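Local coordinates for B-agarase (Saccharophagus degradans, PDB 4BQ2), which hydrolyses the beta-1,4 linkages of agarose from chain ends, as an exo-beta-agarase of glycoside hydrolase family 50, at residues Glu468-Val473 / His587-His592; Val486-Glu491 / Asp580-Val585; Glu612-Ala617 / Ala642-Pro647. All blocks are in the same frame, centred on the assembly; numbering follows the deposited sequence.

Contact 1: residues Glu468-Val473 / His587-His592; sequences ETARVV and HGAVEH
Ala470 of helix 460-477 and Ala589 with Val590 of helix 565-593 bring two neighbouring outer helices of the (beta/alpha)8 barrel together, the fold expected for a family 50 glycoside hydrolase. The apolar contact is small but very close. The Ala470 CA lies just 5.3 Å from the CA of Val590, a spacing that rests on alanine side chains at the meeting point. Ala470 CB points at the opposite helix and meets the CB of Ala589 at 3.9 Å. The same methyl is pressed against backbone, with Ala470 CB 3.3 Å from Ala589 O and 3.9 Å from Val590 N, so it sits against the peptide unit joining these two residues. Val590 contributes mainly backbone here; its side chain turns to Tyr599 of strand 598-599, on the barrel side. Ala466 and Met467, one turn earlier on helix 460-477, extend the patch around Ala589, while Tyr593 packs against Ala470. No hydrogen bond joins the two segments. The polar interactions instead stay within helix 460-477 and its surroundings. Thr469 OG1 hydrogen-bonds to Arg465 O in the preceding turn and to the carbonyl of Trp436, directly after strand 431-435. Glu468, whose CB points away from the partner helix, forms a salt bridge with Arg471 one turn later. Its chain starts extended and then turns about its CB-CG bond (chi2 66°), which brings the carboxylate over to the arginine. The guanidinium grips it side-on: Arg471 NE reaches Glu468 OE1 at 2.9 Å, and Arg471 NH2 reaches the syn side of Glu468 OE2 at 2.7 Å. Both bonds are nearly straight and lie close to the guanidinium plane, yet NE approaches OE1 from 35° above the carboxylate plane.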
# COMPACT_ATOMS: atom_id res chain seq x y z
N GLU A 468 -23.41 5.93 -12.66
CA GLU A 468 -22.56 6.28 -13.80
C GLU A 468 -21.25 5.48 -13.76
O GLU A 468 -20.76 5.01 -14.79
CB GLU A 468 -22.33 7.79 -13.90
CG GLU A 468 -21.45 8.24 -15.06
CD GLU A 468 -22.06 7.99 -16.45
OE1 GLU A 468 -23.25 7.62 -16.55
OE2 GLU A 468 -21.31 8.12 -17.45
N THR A 469 -20.69 5.29 -12.57
CA THR A 469 -19.47 4.51 -12.46
C THR A 469 -19.66 3.09 -12.98
O THR A 469 -18.87 2.62 -13.78
CB THR A 469 -18.97 4.48 -11.00
OG1 THR A 469 -18.73 5.83 -10.60
CG2 THR A 469 -17.68 3.64 -10.87
N ALA A 470 -20.70 2.41 -12.51
CA ALA A 470 -20.97 1.03 -12.94
C ALA A 470 -21.29 0.99 -14.44
O ALA A 470 -20.92 0.05 -15.14
CB ALA A 470 -22.15 0.46 -12.11
N ARG A 471 -22.02 2.00 -14.92
CA ARG A 471 -22.29 2.08 -16.36
C ARG A 471 -21.03 2.04 -17.18
O ARG A 471 -20.94 1.26 -18.15
CB ARG A 471 -23.12 3.32 -16.71
CG ARG A 471 -23.56 3.34 -18.17
CD ARG A 471 -24.19 4.69 -18.56
NE ARG A 471 -23.15 5.69 -18.69
CZ ARG A 471 -22.32 5.77 -19.73
NH1 ARG A 471 -22.46 4.95 -20.77
NH2 ARG A 471 -21.38 6.67 -19.74
N VAL A 472 -20.03 2.85 -16.80
CA VAL A 472 -18.77 2.91 -17.55
C VAL A 472 -18.02 1.55 -17.50
O VAL A 472 -17.60 1.01 -18.53
CB VAL A 472 -17.86 4.05 -17.06
CG1 VAL A 472 -16.48 3.98 -17.74
CG2 VAL A 472 -18.47 5.40 -17.47
N VAL A 473 -17.86 1.00 -16.29
CA VAL A 473 -17.26 -0.34 -16.17
C VAL A 473 -17.98 -1.39 -17.06
O VAL A 473 -17.33 -2.21 -17.69
CB VAL A 473 -17.28 -0.85 -14.71
CG1 VAL A 473 -16.66 -2.25 -14.65
CG2 VAL A 473 -16.55 0.12 -13.75
N HIS A 587 -23.52 -1.86 -4.45
CA HIS A 587 -23.97 -3.15 -4.94
C HIS A 587 -25.11 -2.98 -5.94
O HIS A 587 -25.12 -3.62 -6.99
CB HIS A 587 -24.40 -4.07 -3.80
CG HIS A 587 -25.06 -5.31 -4.28
ND1 HIS A 587 -26.43 -5.45 -4.32
CD2 HIS A 587 -24.54 -6.46 -4.78
CE1 HIS A 587 -26.73 -6.64 -4.81
NE2 HIS A 587 -25.60 -7.26 -5.11
N GLY A 588 -26.07 -2.09 -5.62
CA GLY A 588 -27.22 -1.86 -6.50
C GLY A 588 -26.81 -1.39 -7.89
O GLY A 588 -27.36 -1.87 -8.89
N ALA A 589 -25.85 -0.44 -7.95
CA ALA A 589 -25.32 0.03 -9.21
C ALA A 589 -24.58 -1.06 -10.00
O ALA A 589 -24.81 -1.20 -11.20
CB ALA A 589 -24.41 1.26 -9.01
N VAL A 590 -23.74 -1.84 -9.33
CA VAL A 590 -22.99 -2.89 -10.01
C VAL A 590 -23.98 -3.91 -10.55
O VAL A 590 -23.90 -4.29 -11.73
CB VAL A 590 -21.95 -3.53 -9.08
CG1 VAL A 590 -21.34 -4.80 -9.70
CG2 VAL A 590 -20.85 -2.50 -8.77
N GLU A 591 -24.94 -4.29 -9.69
CA GLU A 591 -25.93 -5.31 -10.09
C GLU A 591 -26.78 -4.79 -11.25
O GLU A 591 -27.15 -5.54 -12.16
CB GLU A 591 -26.83 -5.63 -8.90
CG GLU A 591 -27.95 -6.62 -9.19
CD GLU A 591 -28.78 -6.88 -7.94
OE1 GLU A 591 -29.19 -5.93 -7.24
OE2 GLU A 591 -28.95 -8.06 -7.63
N HIS A 592 -27.13 -3.51 -11.22
CA HIS A 592 -27.94 -2.94 -12.30
C HIS A 592 -27.33 -3.12 -13.72
O HIS A 592 -28.02 -3.51 -14.69
CB HIS A 592 -28.19 -1.45 -12.03
CG HIS A 592 -29.06 -0.81 -13.05
ND1 HIS A 592 -30.44 -0.87 -12.99
CD2 HIS A 592 -28.76 -0.15 -14.19
CE1 HIS A 592 -30.95 -0.25 -14.04
NE2 HIS A 592 -29.95 0.20 -14.78

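Contact 2: residues Val486-Glu491 / Asp580-Val585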
# COMPACT_ATOMS: atom_id res chain seq x y z
N VAL A 486 -15.74 -7.29 -10.05
CA VAL A 486 -15.57 -5.84 -10.07
C VAL A 486 -15.26 -5.30 -8.67
O VAL A 486 -16.09 -5.46 -7.77
CB VAL A 486 -16.88 -5.13 -10.58
CG1 VAL A 486 -16.67 -3.61 -10.61
CG2 VAL A 486 -17.31 -5.63 -11.98
N PHE A 487 -14.07 -4.67 -8.49
CA PHE A 487 -13.75 -3.85 -7.31
C PHE A 487 -14.31 -2.45 -7.50
O PHE A 487 -14.26 -1.89 -8.61
CB PHE A 487 -12.23 -3.70 -7.15
CG PHE A 487 -11.55 -4.99 -6.79
CD1 PHE A 487 -11.70 -5.56 -5.51
CD2 PHE A 487 -10.75 -5.64 -7.72
CE1 PHE A 487 -11.06 -6.75 -5.18
CE2 PHE A 487 -10.11 -6.85 -7.39
CZ PHE A 487 -10.28 -7.40 -6.12
N ILE A 488 -14.88 -1.89 -6.45
CA ILE A 488 -15.30 -0.49 -6.52
C ILE A 488 -14.64 0.25 -5.35
O ILE A 488 -14.75 -0.17 -4.19
CB ILE A 488 -16.83 -0.31 -6.47
CG1 ILE A 488 -17.53 -0.99 -7.67
CG2 ILE A 488 -17.17 1.20 -6.43
CD1 ILE A 488 -17.31 -0.38 -9.06
N ASP A 489 -13.92 1.33 -5.67
CA ASP A 489 -13.23 2.17 -4.65
C ASP A 489 -12.07 1.40 -4.01
O ASP A 489 -11.80 0.30 -4.40
CB ASP A 489 -14.20 2.73 -3.60
CG ASP A 489 -15.09 3.84 -4.15
OD1 ASP A 489 -14.72 4.48 -5.18
OD2 ASP A 489 -16.17 4.08 -3.53
N ASN A 490 -11.36 2.00 -3.04
CA ASN A 490 -10.18 1.39 -2.50
C ASN A 490 -9.74 2.13 -1.25
O ASN A 490 -9.64 3.38 -1.29
CB ASN A 490 -9.06 1.49 -3.56
CG ASN A 490 -7.73 0.96 -3.06
OD1 ASN A 490 -7.59 -0.24 -2.86
ND2 ASN A 490 -6.72 1.85 -2.91
N GLU A 491 -9.50 1.40 -0.15
CA GLU A 491 -8.89 1.98 1.06
C GLU A 491 -9.56 3.29 1.50
O GLU A 491 -8.91 4.31 1.76
CB GLU A 491 -7.38 2.17 0.83
CG GLU A 491 -6.66 0.86 0.55
CD GLU A 491 -5.15 1.00 0.53
OE1 GLU A 491 -4.65 2.13 0.68
OE2 GLU A 491 -4.46 -0.05 0.39
N ASP A 580 -23.73 0.21 5.74
CA ASP A 580 -24.83 -0.46 5.02
C ASP A 580 -25.31 0.31 3.79
O ASP A 580 -25.50 -0.27 2.72
CB ASP A 580 -26.02 -0.68 5.94
CG ASP A 580 -25.86 -1.86 6.87
OD1 ASP A 580 -24.98 -2.73 6.67
OD2 ASP A 580 -26.65 -1.93 7.84
N GLN A 581 -25.48 1.63 3.95
CA GLN A 581 -25.95 2.47 2.86
C GLN A 581 -24.92 2.60 1.74
O GLN A 581 -25.29 2.60 0.53
CB GLN A 581 -26.40 3.85 3.39
CG GLN A 581 -26.86 4.83 2.33
CD GLN A 581 -28.17 4.47 1.62
OE1 GLN A 581 -28.92 3.58 2.05
NE2 GLN A 581 -28.46 5.19 0.54
N TYR A 582 -23.63 2.71 2.12
CA TYR A 582 -22.55 2.74 1.13
C TYR A 582 -22.62 1.47 0.26
O TYR A 582 -22.70 1.55 -0.99
CB TYR A 582 -21.16 2.85 1.80
CG TYR A 582 -20.05 2.68 0.78
CD1 TYR A 582 -19.61 3.76 -0.01
CD2 TYR A 582 -19.47 1.43 0.55
CE1 TYR A 582 -18.61 3.58 -0.97
CE2 TYR A 582 -18.50 1.24 -0.42
CZ TYR A 582 -18.08 2.32 -1.17
OH TYR A 582 -17.11 2.09 -2.11
N PHE A 583 -22.61 0.30 0.92
CA PHE A 583 -22.57 -0.99 0.20
C PHE A 583 -23.85 -1.34 -0.53
O PHE A 583 -23.78 -1.92 -1.62
CB PHE A 583 -22.11 -2.14 1.11
CG PHE A 583 -20.66 -2.08 1.45
CD1 PHE A 583 -19.71 -2.33 0.47
CD2 PHE A 583 -20.23 -1.71 2.73
CE1 PHE A 583 -18.36 -2.21 0.75
CE2 PHE A 583 -18.86 -1.62 3.03
CZ PHE A 583 -17.93 -1.89 2.04
N LYS A 584 -24.99 -0.92 0.03
CA LYS A 584 -26.30 -1.04 -0.62
C LYS A 584 -26.30 -0.31 -1.95
O LYS A 584 -26.65 -0.88 -3.01
CB LYS A 584 -27.44 -0.52 0.27
CG LYS A 584 -28.84 -0.84 -0.28
CD LYS A 584 -29.95 -0.28 0.61
CE LYS A 584 -31.32 -0.47 -0.03
NZ LYS A 584 -32.32 0.55 0.46
N VAL A 585 -25.88 0.95 -1.93
CA VAL A 585 -25.89 1.76 -3.15
C VAL A 585 -24.91 1.23 -4.19
O VAL A 585 -25.25 1.12 -5.38
CB VAL A 585 -25.61 3.25 -2.86
CG1 VAL A 585 -25.33 4.03 -4.14
CG2 VAL A 585 -26.80 3.86 -2.17
O HOH W 1 -17.03 -0.66 -3.03
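Strand 483-488 and helix 565-593 face each other at a distance, the CA atoms of Ile488 and Phe583 lying 9.9 Å apart, and one long side chain spans the space between them. In a (beta/alpha)8 barrel this is the contact of an inner strand with a helix of the outer layer. Tyr582 carries it: with CG anti to the backbone N (chi1 172°), its ring extends toward Asp489, the first residue after the strand. There the phenol donates a short hydrogen bond, Tyr582 OH to Asp489 OD2 at 2.6 Å. The oxygen is met on its anti side, 21° out of the carboxylate plane, and lies at the ring edge. Asp489 OD1 is taken by the backbone N of Val437, so both carboxylate oxygens are held and the group is fixed in rotation. Phe583 braces the tyrosine from within the helix: Tyr582 CD2 lies over the centre of the Phe583 ring. Asn490 and Glu491 follow directly, an Asn-Glu pair after a barrel strand, as in clan GH-A hydrolases; Glu491 lies close to Glu652, probably in the active-site region. A water bridges the two segments, donating to Ile488 O at 2.6 Å and to Tyr582 OH at 2.9 Å, so the phenol oxygen gives one bond and accepts another.

Contact 3: residues Glu612-Ala617 / Ala642-Pro647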
# COMPACT_ATOMS: atom_id res chain seq x y z
N GLU A 612 -17.96 -2.99 12.06
CA GLU A 612 -19.27 -2.59 11.60
C GLU A 612 -19.29 -2.48 10.07
O GLU A 612 -20.28 -2.80 9.42
CB GLU A 612 -19.69 -1.26 12.23
CG GLU A 612 -19.95 -1.36 13.73
CD GLU A 612 -18.76 -1.08 14.63
OE1 GLU A 612 -17.58 -1.08 14.17
OE2 GLU A 612 -19.03 -0.83 15.84
N VAL A 613 -18.16 -2.04 9.52
CA VAL A 613 -18.02 -1.81 8.09
C VAL A 613 -17.76 -3.14 7.38
O VAL A 613 -18.30 -3.38 6.27
CB VAL A 613 -16.88 -0.80 7.84
CG1 VAL A 613 -16.68 -0.61 6.35
CG2 VAL A 613 -17.25 0.54 8.46
N VAL A 614 -16.98 -4.01 8.01
CA VAL A 614 -16.73 -5.33 7.46
C VAL A 614 -18.05 -6.11 7.37
O VAL A 614 -18.33 -6.74 6.35
CB VAL A 614 -15.71 -6.13 8.30
CG1 VAL A 614 -15.48 -7.48 7.66
CG2 VAL A 614 -14.36 -5.40 8.42
N LYS A 615 -18.88 -6.04 8.40
CA LYS A 615 -20.15 -6.80 8.39
C LYS A 615 -21.12 -6.28 7.32
O LYS A 615 -21.83 -7.05 6.66
CB LYS A 615 -20.78 -6.79 9.77
CG LYS A 615 -20.02 -7.70 10.74
CD LYS A 615 -20.44 -7.46 12.18
CE LYS A 615 -20.03 -8.60 13.10
NZ LYS A 615 -20.32 -8.26 14.52
N ALA A 616 -21.08 -4.97 7.10
CA ALA A 616 -21.84 -4.33 6.03
C ALA A 616 -21.42 -4.86 4.67
O ALA A 616 -22.26 -5.19 3.84
CB ALA A 616 -21.71 -2.79 6.10
N ALA A 617 -20.10 -4.97 4.45
CA ALA A 617 -19.57 -5.51 3.20
C ALA A 617 -19.98 -6.98 3.05
O ALA A 617 -20.32 -7.44 1.95
CB ALA A 617 -18.06 -5.36 3.16
N ALA A 642 -14.34 -16.50 10.30
CA ALA A 642 -15.15 -17.72 10.49
C ALA A 642 -16.61 -17.41 10.78
O ALA A 642 -17.49 -18.08 10.24
CB ALA A 642 -14.58 -18.61 11.61
N GLU A 643 -16.86 -16.41 11.61
CA GLU A 643 -18.24 -16.02 11.90
C GLU A 643 -18.93 -15.42 10.66
O GLU A 643 -20.14 -15.61 10.48
CB GLU A 643 -18.32 -15.05 13.09
CG GLU A 643 -19.75 -14.61 13.43
CD GLU A 643 -19.88 -13.09 13.61
OE1 GLU A 643 -19.74 -12.32 12.61
OE2 GLU A 643 -20.14 -12.66 14.77
N LEU A 644 -18.19 -14.69 9.82
CA LEU A 644 -18.79 -14.13 8.61
C LEU A 644 -19.08 -15.22 7.60
O LEU A 644 -20.10 -15.17 6.92
CB LEU A 644 -17.84 -13.12 7.95
CG LEU A 644 -17.43 -11.90 8.75
CD1 LEU A 644 -16.43 -11.08 7.96
CD2 LEU A 644 -18.66 -11.07 9.06
N ASP A 645 -18.18 -16.20 7.52
CA ASP A 645 -18.27 -17.30 6.55
C ASP A 645 -18.47 -16.74 5.13
O ASP A 645 -19.35 -17.22 4.40
CB ASP A 645 -19.43 -18.26 6.90
CG ASP A 645 -19.31 -19.60 6.18
OD1 ASP A 645 -18.19 -19.94 5.71
OD2 ASP A 645 -20.35 -20.32 6.09
N LYS A 646 -17.65 -15.76 4.74
CA LYS A 646 -17.72 -15.18 3.39
C LYS A 646 -16.44 -15.48 2.64
O LYS A 646 -15.34 -15.35 3.21
CB LYS A 646 -17.87 -13.63 3.37
CG LYS A 646 -19.19 -13.04 3.82
CD LYS A 646 -20.34 -13.23 2.82
CE LYS A 646 -20.16 -12.41 1.53
NZ LYS A 646 -21.41 -12.43 0.72
N PRO A 647 -16.57 -15.78 1.35
CA PRO A 647 -15.38 -15.86 0.53
C PRO A 647 -14.72 -14.48 0.53
O PRO A 647 -15.41 -13.44 0.58
CB PRO A 647 -15.92 -16.23 -0.84
CG PRO A 647 -17.35 -15.77 -0.83
CD PRO A 647 -17.81 -15.97 0.58
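Lys646 NZ, extending from the loop beside the Val614-Leu644 contact, is gripped by two carbonyls: a hydrogen bond to Ala621 O and a weak one to Ala618 O. This ties the loop that follows helix 641-644 to the C-terminal end of helix 611-620 and the residue after it, where a positive charge would suit the helix dipole. The two helices lie on the chain before and after strand 624-627, on the outside of the (beta/alpha)8 barrel. Between them the contact is mainly apolar. Leu644 is the wedge. Its CB points at helix 611-620; chi1 of -61° places CG, and chi2 of 176° turns CD1 to Val614 and CD2 to Lys615. Leu644 CD1 touches Val614 CG1 at 3.7 Å, and Leu644 CD2 lies 4.0 Å from Lys615 CG, the side chains crossing at about a right angle in both pairs. Tyr626 packs against both Val614 and Leu644, so the pair joins the two helices over barrel strand 624-627. Farther out, the extended chain of Lys615 passes across Glu643, whose OE1 comes within 3.8 Å of Lys615 CE. The charges attract only loosely: Lys615 NZ stands 4.4 Å from Glu643 OE2, too far for a salt bridge. Asp645 leaves the helical conformation with positive phi (52°) and ends helix 641-644. With no hydrogen bond between the two segments, their cohesion comes from the aliphatic contacts around Leu644, while the exposed Lys615-Glu643 pair probably adds only a weak, solvent-screened attraction and Lys646 fastens the flanking loop.

Contacts 1 and 2 are buried and share helix 565-593; contact 2 is nested along the chain within the loop closed by contact 1. They touch through Val590 CG2 and Ile488 CG1, 3.8 Å apart, so the same helix meets a neighbouring helix at one place and the barrel strand at the other. Contact 3 is partly exposed and follows later in the chain, yet helix 611-620 leans on the same helix, with Phe583 against Val613, Ala616 and Ala617. The chemistry changes with place: small methyls against backbone in contact 1, a phenol-carboxylate bond with water in contact 2, and aliphatic chains edged by loosely spaced charges in contact 3.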